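Local structure of DNA repair protein RecO (Deinococcus radiodurans, 1U5K) at residues A[16-19]-A[20-24]; A[186-189]-A[190-194]. The protein is probably involved in DNA repair and in recombination by the RecF pathway, and carries a bound zinc ion. All coordinates share one frame; numbering follows the deposited sequence.

Contact 1: A[16-19]-A[20-24]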
ATOM      1  N   ARG A  16     -13.295  -7.420  -1.060  1.00 32.41           N
ATOM      2  CA  ARG A  16     -13.818  -6.061  -1.056  1.00 33.53           C
ATOM      3  C   ARG A  16     -15.336  -6.095  -0.895  1.00 34.76           C
ATOM      4  O   ARG A  16     -16.038  -6.756  -1.657  1.00 34.56           O
ATOM      5  CB  ARG A  16     -13.428  -5.339  -2.349  1.00 33.96           C
ATOM      6  CG  ARG A  16     -14.032  -3.946  -2.519  1.00 33.53           C
ATOM      7  CD  ARG A  16     -13.497  -2.922  -1.517  1.00 37.65           C
ATOM      8  NE  ARG A  16     -12.123  -2.581  -1.870  1.00 35.04           N
ATOM      9  CZ  ARG A  16     -11.784  -1.698  -2.796  1.00 37.13           C
ATOM     10  NH1 ARG A  16     -12.709  -1.000  -3.442  1.00 33.71           N
ATOM     11  NH2 ARG A  16     -10.503  -1.483  -3.062  1.00 37.41           N
ATOM     12  N   VAL A  17     -15.830  -5.408   0.127  1.00 36.22           N
ATOM     13  CA  VAL A  17     -17.244  -5.137   0.314  1.00 37.95           C
ATOM     14  C   VAL A  17     -17.486  -3.793  -0.354  1.00 39.22           C
ATOM     15  O   VAL A  17     -16.952  -2.751   0.016  1.00 39.38           O
ATOM     16  CB  VAL A  17     -17.638  -5.009   1.785  1.00 38.87           C
ATOM     17  CG1 VAL A  17     -19.040  -4.435   1.889  1.00 41.73           C
ATOM     18  CG2 VAL A  17     -17.550  -6.352   2.504  1.00 40.01           C
ATOM     19  N   THR A  18     -18.347  -3.836  -1.356  1.00 39.43           N
ATOM     20  CA  THR A  18     -18.639  -2.707  -2.222  1.00 40.09           C
ATOM     21  C   THR A  18     -19.748  -1.836  -1.604  1.00 40.25           C
ATOM     22  O   THR A  18     -20.512  -2.334  -0.774  1.00 39.05           O
ATOM     23  CB  THR A  18     -19.050  -3.450  -3.508  1.00 40.71           C
ATOM     24  OG1 THR A  18     -17.999  -3.398  -4.486  1.00 41.98           O
ATOM     25  CG2 THR A  18     -20.337  -2.975  -4.092  1.00 39.18           C
ATOM     26  N   PRO A  19     -19.873  -0.559  -1.964  1.00 41.15           N
ATOM     27  CA  PRO A  19     -20.954   0.260  -1.393  1.00 41.95           C
ATOM     28  C   PRO A  19     -22.359  -0.326  -1.581  1.00 42.66           C
ATOM     29  O   PRO A  19     -23.184  -0.225  -0.668  1.00 43.56           O
ATOM     30  CB  PRO A  19     -20.778   1.634  -2.047  1.00 41.88           C
ATOM     31  CG  PRO A  19     -19.414   1.627  -2.644  1.00 42.52           C
ATOM     32  CD  PRO A  19     -19.015   0.197  -2.897  1.00 41.60           C
ATOM     33  N   ALA A  20     -22.598  -1.002  -2.704  1.00 42.72           N
ATOM     34  CA  ALA A  20     -23.836  -1.736  -2.955  1.00 42.74           C
ATOM     35  C   ALA A  20     -24.043  -3.048  -2.199  1.00 42.22           C
ATOM     36  O   ALA A  20     -25.094  -3.673  -2.345  1.00 42.88           O
ATOM     37  CB  ALA A  20     -23.986  -2.012  -4.444  1.00 43.03           C
ATOM     38  N   GLY A  21     -23.066  -3.499  -1.418  1.00 41.10           N
ATOM     39  CA  GLY A  21     -23.218  -4.751  -0.696  1.00 40.32           C
ATOM     40  C   GLY A  21     -22.817  -5.978  -1.499  1.00 39.49           C
ATOM     41  O   GLY A  21     -23.119  -7.112  -1.123  1.00 40.13           O
ATOM     42  N   ASP A  22     -22.161  -5.765  -2.634  1.00 38.04           N
ATOM     43  CA  ASP A  22     -21.524  -6.857  -3.356  1.00 37.40           C
ATOM     44  C   ASP A  22     -20.197  -7.226  -2.683  1.00 35.84           C
ATOM     45  O   ASP A  22     -19.597  -6.422  -1.964  1.00 34.41           O
ATOM     46  CB  ASP A  22     -21.269  -6.466  -4.814  1.00 37.70           C
ATOM     47  CG  ASP A  22     -22.519  -5.968  -5.532  1.00 41.54           C
ATOM     48  OD1 ASP A  22     -23.624  -6.501  -5.289  1.00 43.88           O
ATOM     49  OD2 ASP A  22     -22.488  -5.030  -6.362  1.00 48.36           O
ATOM     50  N   ILE A  23     -19.736  -8.447  -2.926  1.00 33.94           N
ATOM     51  CA  ILE A  23     -18.439  -8.901  -2.434  1.00 33.27           C
ATOM     52  C   ILE A  23     -17.580  -9.267  -3.632  1.00 31.16           C
ATOM     53  O   ILE A  23     -17.974 -10.115  -4.420  1.00 30.59           O
ATOM     54  CB  ILE A  23     -18.555 -10.106  -1.493  1.00 33.89           C
ATOM     55  CG1 ILE A  23     -19.488  -9.831  -0.321  1.00 36.14           C
ATOM     56  CG2 ILE A  23     -17.179 -10.501  -0.978  1.00 36.04           C
ATOM     57  CD1 ILE A  23     -20.017 -11.104   0.310  1.00 38.89           C
ATOM     58  N   ILE A  24     -16.472  -8.563  -3.818  1.00 29.73           N
ATOM     59  CA  ILE A  24     -15.533  -8.807  -4.898  1.00 29.97           C
ATOM     60  C   ILE A  24     -14.333  -9.535  -4.292  1.00 29.72           C
ATOM     61  O   ILE A  24     -13.696  -9.062  -3.349  1.00 28.09           O
ATOM     62  CB  ILE A  24     -15.083  -7.491  -5.540  1.00 29.78           C
ATOM     63  CG1 ILE A  24     -16.238  -6.768  -6.240  1.00 32.88           C
ATOM     64  CG2 ILE A  24     -13.941  -7.750  -6.499  1.00 31.69           C
ATOM     65  CD1 ILE A  24     -15.821  -5.455  -6.877  1.00 34.66           C
TER

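Contact 2: A[186-189]-A[190-194]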
ATOM      1  N   VAL A 186      23.138 -16.499   6.211  1.00 29.38           N
ATOM      2  CA  VAL A 186      22.402 -15.690   5.242  1.00 28.98           C
ATOM      3  C   VAL A 186      22.780 -16.047   3.814  1.00 28.58           C
ATOM      4  O   VAL A 186      21.927 -16.319   2.970  1.00 27.73           O
ATOM      5  CB  VAL A 186      22.587 -14.208   5.558  1.00 29.49           C
ATOM      6  CG1 VAL A 186      22.097 -13.323   4.429  1.00 29.63           C
ATOM      7  CG2 VAL A 186      21.921 -13.882   6.885  1.00 28.82           C
ATOM      8  N   LEU A 187      24.078 -16.162   3.559  1.00 28.15           N
ATOM      9  CA  LEU A 187      24.583 -16.512   2.245  1.00 28.37           C
ATOM     10  C   LEU A 187      24.086 -17.874   1.814  1.00 27.64           C
ATOM     11  O   LEU A 187      23.713 -18.097   0.663  1.00 25.89           O
ATOM     12  CB  LEU A 187      26.113 -16.556   2.202  1.00 29.56           C
ATOM     13  CG  LEU A 187      26.840 -15.359   1.609  1.00 33.11           C
ATOM     14  CD1 LEU A 187      28.346 -15.673   1.613  1.00 33.73           C
ATOM     15  CD2 LEU A 187      26.288 -15.017   0.234  1.00 32.66           C
ATOM     16  N   ASP A 188      24.094 -18.796   2.767  1.00 27.25           N
ATOM     17  CA  ASP A 188      23.686 -20.146   2.440  1.00 26.84           C
ATOM     18  C   ASP A 188      22.210 -20.192   2.051  1.00 26.35           C
ATOM     19  O   ASP A 188      21.801 -20.880   1.111  1.00 27.12           O
ATOM     20  CB  ASP A 188      24.018 -21.063   3.616  1.00 27.84           C
ATOM     21  CG  ASP A 188      23.298 -22.365   3.535  1.00 27.85           C
ATOM     22  OD1 ASP A 188      22.301 -22.462   4.277  1.00 36.68           O
ATOM     23  OD2 ASP A 188      23.592 -23.279   2.745  1.00 33.37           O
ATOM     24  N   PHE A 189      21.396 -19.462   2.799  1.00 26.21           N
ATOM     25  CA  PHE A 189      19.988 -19.330   2.454  1.00 26.04           C
ATOM     26  C   PHE A 189      19.792 -18.730   1.069  1.00 25.82           C
ATOM     27  O   PHE A 189      19.116 -19.302   0.223  1.00 25.58           O
ATOM     28  CB  PHE A 189      19.236 -18.501   3.487  1.00 25.83           C
ATOM     29  CG  PHE A 189      17.774 -18.378   3.178  1.00 26.26           C
ATOM     30  CD1 PHE A 189      16.898 -19.377   3.552  1.00 30.32           C
ATOM     31  CD2 PHE A 189      17.302 -17.287   2.464  1.00 29.62           C
ATOM     32  CE1 PHE A 189      15.551 -19.242   3.262  1.00 32.79           C
ATOM     33  CE2 PHE A 189      15.958 -17.170   2.150  1.00 28.26           C
ATOM     34  CZ  PHE A 189      15.089 -18.129   2.584  1.00 29.57           C
ATOM     35  N   LEU A 190      20.415 -17.584   0.844  1.00 25.77           N
ATOM     36  CA  LEU A 190      20.272 -16.886  -0.425  1.00 26.07           C
ATOM     37  C   LEU A 190      20.672 -17.748  -1.615  1.00 26.92           C
ATOM     38  O   LEU A 190      19.983 -17.728  -2.629  1.00 27.85           O
ATOM     39  CB  LEU A 190      21.059 -15.578  -0.386  1.00 25.47           C
ATOM     40  CG  LEU A 190      20.528 -14.491   0.533  1.00 23.62           C
ATOM     41  CD1 LEU A 190      21.440 -13.302   0.480  1.00 24.14           C
ATOM     42  CD2 LEU A 190      19.103 -14.076   0.298  1.00 27.65           C
ATOM     43  N   ARG A 191      21.727 -18.553  -1.479  1.00 27.25           N
ATOM     44  CA  ARG A 191      22.249 -19.361  -2.566  1.00 27.08           C
ATOM     45  C   ARG A 191      21.430 -20.596  -2.894  1.00 28.38           C
ATOM     46  O   ARG A 191      21.448 -21.093  -4.019  1.00 28.50           O
ATOM     47  CB  ARG A 191      23.699 -19.766  -2.283  1.00 28.25           C
ATOM     48  CG  ARG A 191      24.695 -18.624  -2.352  1.00 25.88           C
ATOM     49  CD  ARG A 191      26.082 -19.060  -1.909  1.00 31.08           C
ATOM     50  NE  ARG A 191      27.114 -18.071  -2.158  1.00 29.72           N
ATOM     51  CZ  ARG A 191      28.280 -18.013  -1.530  1.00 33.09           C
ATOM     52  NH1 ARG A 191      28.600 -18.876  -0.582  1.00 32.67           N
ATOM     53  NH2 ARG A 191      29.154 -17.084  -1.873  1.00 36.94           N
ATOM     54  N   HIS A 192      20.656 -21.062  -1.927  1.00 28.36           N
ATOM     55  CA  HIS A 192      20.008 -22.355  -2.051  1.00 29.41           C
ATOM     56  C   HIS A 192      18.504 -22.351  -1.816  1.00 30.15           C
ATOM     57  O   HIS A 192      17.857 -23.340  -2.113  1.00 29.47           O
ATOM     58  CB  HIS A 192      20.703 -23.298  -1.071  1.00 31.12           C
ATOM     59  CG  HIS A 192      22.165 -23.452  -1.363  1.00 30.54           C
ATOM     60  ND1 HIS A 192      22.616 -23.961  -2.559  1.00 36.37           N
ATOM     61  CD2 HIS A 192      23.268 -23.129  -0.648  1.00 34.37           C
ATOM     62  CE1 HIS A 192      23.937 -23.962  -2.563  1.00 38.56           C
ATOM     63  NE2 HIS A 192      24.357 -23.470  -1.411  1.00 37.79           N
ATOM     64  N   ALA A 193      17.938 -21.237  -1.365  1.00 31.76           N
ATOM     65  CA  ALA A 193      16.544 -21.207  -0.933  1.00 32.58           C
ATOM     66  C   ALA A 193      15.589 -21.540  -2.071  1.00 33.13           C
ATOM     67  O   ALA A 193      14.590 -22.225  -1.863  1.00 34.61           O
ATOM     68  CB  ALA A 193      16.217 -19.857  -0.325  1.00 33.30           C
ATOM     69  N   VAL A 194      15.910 -21.118  -3.289  1.00 33.46           N
ATOM     70  CA  VAL A 194      15.064 -21.436  -4.427  1.00 33.89           C
ATOM     71  C   VAL A 194      15.003 -22.927  -4.794  1.00 33.39           C
ATOM     72  O   VAL A 194      13.929 -23.426  -5.133  1.00 33.13           O
ATOM     73  CB  VAL A 194      15.444 -20.550  -5.620  1.00 34.20           C
ATOM     74  CG1 VAL A 194      14.743 -20.986  -6.900  1.00 36.47           C
ATOM     75  CG2 VAL A 194      15.154 -19.106  -5.283  1.00 35.85           C
TER

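Contact 1: A[16-19]-A[20-24]
Thr-18 sets its side chain against both Asp-22 and Ile-24 where strand 5-17 turns back into strand 23-29. Its methyl group does most of the touching: CG2 of Thr-18 lies 3.3 Å from N of Ala-20 and so rests against the turn backbone, while also meeting CB of Asp-22 at 3.7 Å and CB of Ala-20 at 3.8 Å. The hydroxyl points to the other flank, where OG1 of Thr-18 meets CD1 of Ile-24 at 3.8 Å, the two side chains crossing at a slant. Ile-24 gets there because its CG1 is anti to the carbonyl carbon and beside the backbone N (chi1 -65°), and the chain runs on extended to CD1. On the same face the CB atoms of Arg-16 and Ile-24 pair across the hairpin, but the arginine bends at chi2 and chi3 and carries its guanidinium off to a salt bridge with Glu-87 of the second subunit. Val-17 and Ile-23 emerge on the reverse face.

Arg-16 and Ile-24 form a hydrogen-bonded antiparallel pair, Arg-16 N to Ile-24 O at 2.8 Å and Ile-24 N to Arg-16 O at 2.9 Å. Beyond them, Thr-18 N bonds nearly straight to Asp-22 O (2.9 Å), and Gly-21 N closes the turn on Thr-18 O (2.9 Å) from above the carbonyl plane. With the positive phi of Gly-21 (86°), where a side chain would press on the preceding carbonyl oxygen, this is a type I turn with a G1 beta bulge at Gly-21 and Asp-22, capping a hairpin of the N-terminal OB-type domain. Asp-22 OD1 accepts from Gly-40 N. Backbone bonds thus chiefly fix the hairpin end, while its charged groups are engaged beyond the turn, one across the subunit interface.

Contact 2: A[186-189]-A[190-194]
Ala-193 presses its methyl group onto the face of the Phe-189 ring, one turn on along the chain from helix 184-192. CB of Ala-193 stands 3.6 Å from the ring centroid of Phe-189 and only 12° off the normal, a CH-pi contact that seats a small bump on the middle of a flat floor. The ring lies beneath it because CG of Phe-189 is anti to the backbone N (chi1 -178°). Tyr-138 meets this ring edge-to-face.

Val-186 and Leu-190 run side by side and point the same way, CG1 of Val-186 touching CD1 of Leu-190 at 4.0 Å, so they make a continuous ridge. Leu-187 forms a fork on another flank: its CD1 rises over one face of the Arg-191 guanidinium, toward the rim, 3.8 Å from NH2 of Arg-191, while CD2 lies near NE and CZ. The extended arginine thereby lays its flat end across the leucine, and its NH2 makes a weak hydrogen bond to Pro-161 O. The His-192 ring turns an edge to the backbone carbonyl of Asp-188, its CD2 3.2 Å from Asp-188 O. The same CD2 of His-192 is 3.4 Å from Asp-188 OD2; these side chains cross at about a right angle, carboxylate and ring planes 50° apart.

Leu-190 N to Val-186 O is nearly straight at 2.9 Å, whereas His-192 N makes only a weak bond to Asp-188 O. Phe-189 O receives two donors, Ala-193 N at 2.8 Å and His-192 N from above the carbonyl plane. Val-186, Phe-189 and Leu-190 pack on Leu-214 of helix 211-225, and Phe-189, Leu-190 and Ala-193 on Val-135 and Tyr-138 of helix 129-141. Apolar side chains thus meet both helices, while the Asp-188 carboxylate is paired with Arg-196 and the Arg-191 guanidinium lies on Leu-187.

Overall arrangement
The two contacts lie on opposite sides of the chain's centre, their own centres 42 Å apart and their nearest atoms about 31 Å apart, so neither touches the other. Contact 1 is the turn end of the hairpin of strands 5-17 and 23-29, in the N-terminal OB-type part of the protein, and reaches the second subunit. Contact 2 belongs to the C-terminal part, and no other chain of the assembly touches it. It lies nearer the metal, though not in its coordination shell: the Arg-191 side chain is about 12 Å from the zinc ion and about 9 Å from that of Cys-173, which binds zinc with Cys-153, Cys-156 and Cys-176. Contact 1 is remote from this site.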